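Local atomic coordinates of cytochrome c, mono-and diheme variant (Methylophaga aminisulfidivorans MP, PDB entry 7C90), a protein that probably carries electrons through a covalently bound heme c, as a cytochrome cL of the bacterial methanol oxidation system. Residues 111-116 with 121-126. Sequence-based numbering, arbitrary orientation.
Sequences YPKNAN and FETIYG. With HEC (heme c), chain E.
The CA atoms of Asn114 and Thr123 are the nearest pair between the segments, 7.3 Å apart, where the 3-10 turn 112-115 faces helix 117-126 just after it; in this class I-type cytochrome c fold the pair forms part of the heme pocket wall beside a propionate. Asn114 OD1 accepts the hydroxyl of Thr123, OG1 to OD1 2.6 Å, in the carbonyl plane on a lone pair with a C=O...donor angle of 111°. Asn114 ND2 gives a hydrogen to heme O1A at 2.7 Å, N-H...O 160°. Gripped at both ends, the amide has its flip settled and its rotation fixed. Backbone N of Tyr111 reaches the same O1A at 3.0 Å, so this propionate oxygen takes two N-H groups from segment 111-116. With CG2 of Thr123 anti to the backbone N, OG1 serves the amide while the methyl packs on the porphyrin, 3.7 Å from heme C2A; Ile124 sets CD1 against the heme methyl CMB. Farther from the porphyrin the Lys113 chain, bent at chi3 (-134°), crosses Glu122 at about a right angle, and Lys113 NZ forms a salt bridge with Glu122 OE1 at 2.8 Å, arriving from above the carboxylate plane. The other oxygen, OE2, is held by Lys118 and by the backbone N of Arg37, so both oxygens have a lysine partner. Asn116 caps the helix through OD1 to Gly119 N. Oxygen O2D of the second propionate lies at the edge of the Tyr111 ring, in its plane, hydrogen-bonded to OH, though the modelled 2.3 Å between Tyr111 OH and heme O2D is doubtfully short.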
ATOM      1  N   TYR A 111     -11.820  10.262  -6.691  1.00 26.09           N
ATOM      2  CA  TYR A 111     -12.102  11.704  -6.831  1.00 24.72           C
ATOM      3  C   TYR A 111     -12.735  11.935  -8.195  1.00 24.93           C
ATOM      4  O   TYR A 111     -12.115  11.701  -9.225  1.00 24.70           O
ATOM      5  CB  TYR A 111     -10.814  12.488  -6.593  1.00 24.69           C
ATOM      6  CG  TYR A 111     -10.065  12.114  -5.335  1.00 23.53           C
ATOM      7  CD1 TYR A 111     -10.454  12.615  -4.104  1.00 24.29           C
ATOM      8  CD2 TYR A 111      -8.977  11.268  -5.368  1.00 24.15           C
ATOM      9  CE1 TYR A 111      -9.782  12.277  -2.940  1.00 24.37           C
ATOM     10  CE2 TYR A 111      -8.278  10.940  -4.216  1.00 24.93           C
ATOM     11  CZ  TYR A 111      -8.672  11.460  -2.999  1.00 23.04           C
ATOM     12  OH  TYR A 111      -8.018  11.108  -1.853  1.00 27.36           O
ATOM     13  N   PRO A 112     -14.019  12.359  -8.253  1.00 24.65           N
ATOM     14  CA  PRO A 112     -14.725  12.521  -9.532  1.00 25.38           C
ATOM     15  C   PRO A 112     -14.093  13.494 -10.552  1.00 25.80           C
ATOM     16  O   PRO A 112     -14.199  13.268 -11.785  1.00 23.78           O
ATOM     17  CB  PRO A 112     -16.135  13.001  -9.104  1.00 26.31           C
ATOM     18  CG  PRO A 112     -15.982  13.531  -7.688  1.00 25.96           C
ATOM     19  CD  PRO A 112     -14.846  12.717  -7.091  1.00 26.30           C
ATOM     20  N   LYS A 113     -13.392  14.532 -10.080  1.00 26.62           N
ATOM     21  CA  LYS A 113     -12.684  15.484 -10.986  1.00 26.25           C
ATOM     22  C   LYS A 113     -11.681  14.733 -11.865  1.00 24.67           C
ATOM     23  O   LYS A 113     -11.290  15.298 -12.888  1.00 25.05           O
ATOM     24  CB  LYS A 113     -11.961  16.580 -10.195  1.00 25.44           C
ATOM     25  CG  LYS A 113     -10.770  16.096  -9.382  1.00 26.51           C
ATOM     26  CD  LYS A 113     -10.157  17.231  -8.566  1.00 30.76           C
ATOM     27  CE  LYS A 113      -8.655  17.283  -8.657  1.00 33.23           C
ATOM     28  NZ  LYS A 113      -8.057  18.426  -7.923  1.00 32.57           N
ATOM     29  N   ASN A 114     -11.241  13.526 -11.483  1.00 23.19           N
ATOM     30  CA  ASN A 114     -10.198  12.796 -12.243  1.00 24.64           C
ATOM     31  C   ASN A 114     -10.789  12.263 -13.562  1.00 25.83           C
ATOM     32  O   ASN A 114      -9.996  11.828 -14.419  1.00 25.76           O
ATOM     33  CB  ASN A 114      -9.468  11.749 -11.390  1.00 24.64           C
ATOM     34  CG  ASN A 114      -8.601  12.404 -10.330  1.00 26.41           C
ATOM     35  OD1 ASN A 114      -8.028  13.478 -10.571  1.00 25.09           O
ATOM     36  ND2 ASN A 114      -8.509  11.786  -9.154  1.00 23.13           N
ATOM     37  N   ALA A 115     -12.100  12.404 -13.785  1.00 26.82           N
ATOM     38  CA  ALA A 115     -12.747  12.084 -15.085  1.00 27.07           C
ATOM     39  C   ALA A 115     -12.425  13.162 -16.131  1.00 28.47           C
ATOM     40  O   ALA A 115     -12.630  12.898 -17.352  1.00 25.76           O
ATOM     41  CB  ALA A 115     -14.234  11.925 -14.914  1.00 27.75           C
ATOM     42  N   ASN A 116     -11.926  14.330 -15.711  1.00 26.42           N
ATOM     43  CA  ASN A 116     -11.531  15.392 -16.670  1.00 28.34           C
ATOM     44  C   ASN A 116     -10.020  15.638 -16.540  1.00 29.21           C
ATOM     45  O   ASN A 116      -9.416  15.231 -15.520  1.00 26.60           O
ATOM     46  CB  ASN A 116     -12.448  16.610 -16.507  1.00 29.49           C
ATOM     47  CG  ASN A 116     -12.212  17.390 -15.235  1.00 33.24           C
ATOM     48  OD1 ASN A 116     -11.125  17.930 -15.004  1.00 38.21           O
ATOM     49  ND2 ASN A 116     -13.238  17.449 -14.400  1.00 33.79           N
ATOM     50  N   PHE A 121      -4.566  16.070 -13.959  1.00 23.19           N
ATOM     51  CA  PHE A 121      -3.264  16.767 -13.845  1.00 24.15           C
ATOM     52  C   PHE A 121      -3.092  17.186 -12.363  1.00 23.62           C
ATOM     53  O   PHE A 121      -2.054  16.887 -11.765  1.00 22.86           O
ATOM     54  CB  PHE A 121      -3.179  17.952 -14.801  1.00 23.52           C
ATOM     55  CG  PHE A 121      -1.883  18.696 -14.688  1.00 26.17           C
ATOM     56  CD1 PHE A 121      -1.729  19.719 -13.754  1.00 28.54           C
ATOM     57  CD2 PHE A 121      -0.808  18.365 -15.487  1.00 31.87           C
ATOM     58  CE1 PHE A 121      -0.514  20.373 -13.614  1.00 26.92           C
ATOM     59  CE2 PHE A 121       0.401  19.041 -15.358  1.00 32.34           C
ATOM     60  CZ  PHE A 121       0.540  20.037 -14.425  1.00 27.32           C
ATOM     61  N   GLU A 122      -4.125  17.759 -11.738  1.00 20.35           N
ATOM     62  CA  GLU A 122      -4.012  18.234 -10.322  1.00 22.76           C
ATOM     63  C   GLU A 122      -3.631  17.065  -9.433  1.00 20.37           C
ATOM     64  O   GLU A 122      -2.781  17.268  -8.572  1.00 23.35           O
ATOM     65  CB  GLU A 122      -5.290  18.900  -9.810  1.00 21.69           C
ATOM     66  CG  GLU A 122      -5.563  20.192 -10.540  1.00 23.79           C
ATOM     67  CD  GLU A 122      -7.004  20.686 -10.487  1.00 31.23           C
ATOM     68  OE1 GLU A 122      -7.922  19.852 -10.272  1.00 28.12           O
ATOM     69  OE2 GLU A 122      -7.208  21.905 -10.684  1.00 32.69           O
ATOM     70  N   THR A 123      -4.245  15.898  -9.625  1.00 20.68           N
ATOM     71  CA  THR A 123      -4.042  14.741  -8.730  1.00 19.02           C
ATOM     72  C   THR A 123      -2.578  14.304  -8.903  1.00 20.07           C
ATOM     73  O   THR A 123      -1.893  14.035  -7.907  1.00 20.41           O
ATOM     74  CB  THR A 123      -5.083  13.651  -8.995  1.00 19.93           C
ATOM     75  OG1 THR A 123      -6.385  14.126  -8.668  1.00 18.71           O
ATOM     76  CG2 THR A 123      -4.788  12.378  -8.232  1.00 19.20           C
ATOM     77  N   ILE A 124      -2.092  14.241 -10.126  1.00 20.54           N
ATOM     78  CA  ILE A 124      -0.703  13.782 -10.395  1.00 20.86           C
ATOM     79  C   ILE A 124       0.266  14.851  -9.894  1.00 21.53           C
ATOM     80  O   ILE A 124       1.231  14.497  -9.142  1.00 19.48           O
ATOM     81  CB  ILE A 124      -0.489  13.453 -11.882  1.00 23.12           C
ATOM     82  CG1 ILE A 124      -1.428  12.320 -12.313  1.00 24.76           C
ATOM     83  CG2 ILE A 124       0.966  13.100 -12.132  1.00 23.94           C
ATOM     84  CD1 ILE A 124      -1.536  12.137 -13.830  1.00 26.67           C
ATOM     85  N   TYR A 125       0.072  16.099 -10.303  1.00 19.93           N
ATOM     86  CA  TYR A 125       1.029  17.184  -9.972  1.00 22.74           C
ATOM     87  C   TYR A 125       1.148  17.337  -8.444  1.00 23.73           C
ATOM     88  O   TYR A 125       2.317  17.318  -7.934  1.00 22.82           O
ATOM     89  CB  TYR A 125       0.619  18.452 -10.726  1.00 24.55           C
ATOM     90  CG  TYR A 125       1.589  19.577 -10.595  1.00 24.61           C
ATOM     91  CD1 TYR A 125       2.711  19.680 -11.400  1.00 27.53           C
ATOM     92  CD2 TYR A 125       1.407  20.523  -9.612  1.00 26.24           C
ATOM     93  CE1 TYR A 125       3.620  20.714 -11.227  1.00 29.18           C
ATOM     94  CE2 TYR A 125       2.299  21.564  -9.436  1.00 27.64           C
ATOM     95  CZ  TYR A 125       3.407  21.667 -10.240  1.00 29.87           C
ATOM     96  OH  TYR A 125       4.266  22.714 -10.014  1.00 38.21           O
ATOM     97  N   GLY A 126      -0.001  17.514  -7.760  1.00 21.98           N
ATOM     98  CA  GLY A 126      -0.132  17.903  -6.337  1.00 23.61           C
ATOM     99  C   GLY A 126      -0.261  16.716  -5.399  1.00 23.37           C
ATOM    100  O   GLY A 126      -0.134  16.912  -4.216  1.00 23.90           O
TER
HETATM  101 FE   HEC E 201      -1.305   7.174  -7.743  1.00 21.45          FE
HETATM  102  CHA HEC E 201      -4.427   7.675  -6.379  1.00 21.46           C
HETATM  103  CHB HEC E 201      -2.352   8.459 -10.665  1.00 19.03           C
HETATM  104  CHC HEC E 201       1.941   7.128  -8.860  1.00 20.51           C
HETATM  105  CHD HEC E 201      -0.446   5.250  -5.064  1.00 22.30           C
HETATM  106  NA  HEC E 201      -3.085   7.974  -8.362  1.00 20.52           N
HETATM  107  C1A HEC E 201      -4.242   8.074  -7.740  1.00 20.71           C
HETATM  108  C2A HEC E 201      -5.330   8.708  -8.513  1.00 21.11           C
HETATM  109  C3A HEC E 201      -4.692   8.984  -9.788  1.00 21.67           C
HETATM  110  C4A HEC E 201      -3.337   8.419  -9.597  1.00 20.85           C
HETATM  111  CMA HEC E 201      -5.228   9.561 -11.051  1.00 23.23           C
HETATM  112  CAA HEC E 201      -6.716   9.026  -8.093  1.00 22.48           C
HETATM  113  CBA HEC E 201      -7.554   8.000  -8.837  1.00 23.96           C
HETATM  114  CGA HEC E 201      -9.017   8.228  -8.640  1.00 26.05           C
HETATM  115  O1A HEC E 201      -9.416   9.363  -8.321  1.00 24.96           O
HETATM  116  O2A HEC E 201      -9.759   7.216  -8.731  1.00 29.10           O
HETATM  117  NB  HEC E 201      -0.383   7.713  -9.485  1.00 19.63           N
HETATM  118  C1B HEC E 201      -0.952   8.145 -10.576  1.00 19.69           C
HETATM  119  C2B HEC E 201      -0.040   8.370 -11.717  1.00 20.46           C
HETATM  120  C3B HEC E 201       1.256   8.002 -11.155  1.00 20.52           C
HETATM  121  C4B HEC E 201       0.925   7.623  -9.789  1.00 21.90           C
HETATM  122  CMB HEC E 201      -0.395   8.853 -13.094  1.00 21.55           C
HETATM  123  CAB HEC E 201       2.615   8.034 -11.859  1.00 22.24           C
HETATM  124  CBB HEC E 201       3.059   9.430 -12.125  1.00 21.50           C
HETATM  125  NC  HEC E 201       0.426   6.330  -7.080  1.00 21.93           N
HETATM  126  C1C HEC E 201       1.639   6.463  -7.635  1.00 22.28           C
HETATM  127  C2C HEC E 201       2.734   5.764  -6.941  1.00 21.69           C
HETATM  128  C3C HEC E 201       2.004   5.204  -5.797  1.00 23.01           C
HETATM  129  C4C HEC E 201       0.615   5.597  -5.978  1.00 20.31           C
HETATM  130  CMC HEC E 201       4.159   5.727  -7.376  1.00 21.35           C
HETATM  131  CAC HEC E 201       2.658   4.297  -4.786  1.00 26.63           C
HETATM  132  CBC HEC E 201       3.877   4.886  -4.133  1.00 25.87           C
HETATM  133  ND  HEC E 201      -2.291   6.548  -6.038  1.00 22.23           N
HETATM  134  C1D HEC E 201      -1.810   5.777  -5.080  1.00 21.63           C
HETATM  135  C2D HEC E 201      -2.707   5.548  -3.965  1.00 22.00           C
HETATM  136  C3D HEC E 201      -3.902   6.271  -4.333  1.00 21.90           C
HETATM  137  C4D HEC E 201      -3.500   6.860  -5.612  1.00 23.65           C
HETATM  138  CMD HEC E 201      -2.413   4.772  -2.739  1.00 22.66           C
HETATM  139  CAD HEC E 201      -5.139   6.484  -3.563  1.00 23.81           C
HETATM  140  CBD HEC E 201      -4.916   7.856  -2.909  1.00 27.03           C
HETATM  141  CGD HEC E 201      -6.160   8.600  -2.454  1.00 30.04           C
HETATM  142  O1D HEC E 201      -7.235   7.984  -2.350  1.00 33.49           O
HETATM  143  O2D HEC E 201      -6.094   9.820  -2.141  1.00 28.09           O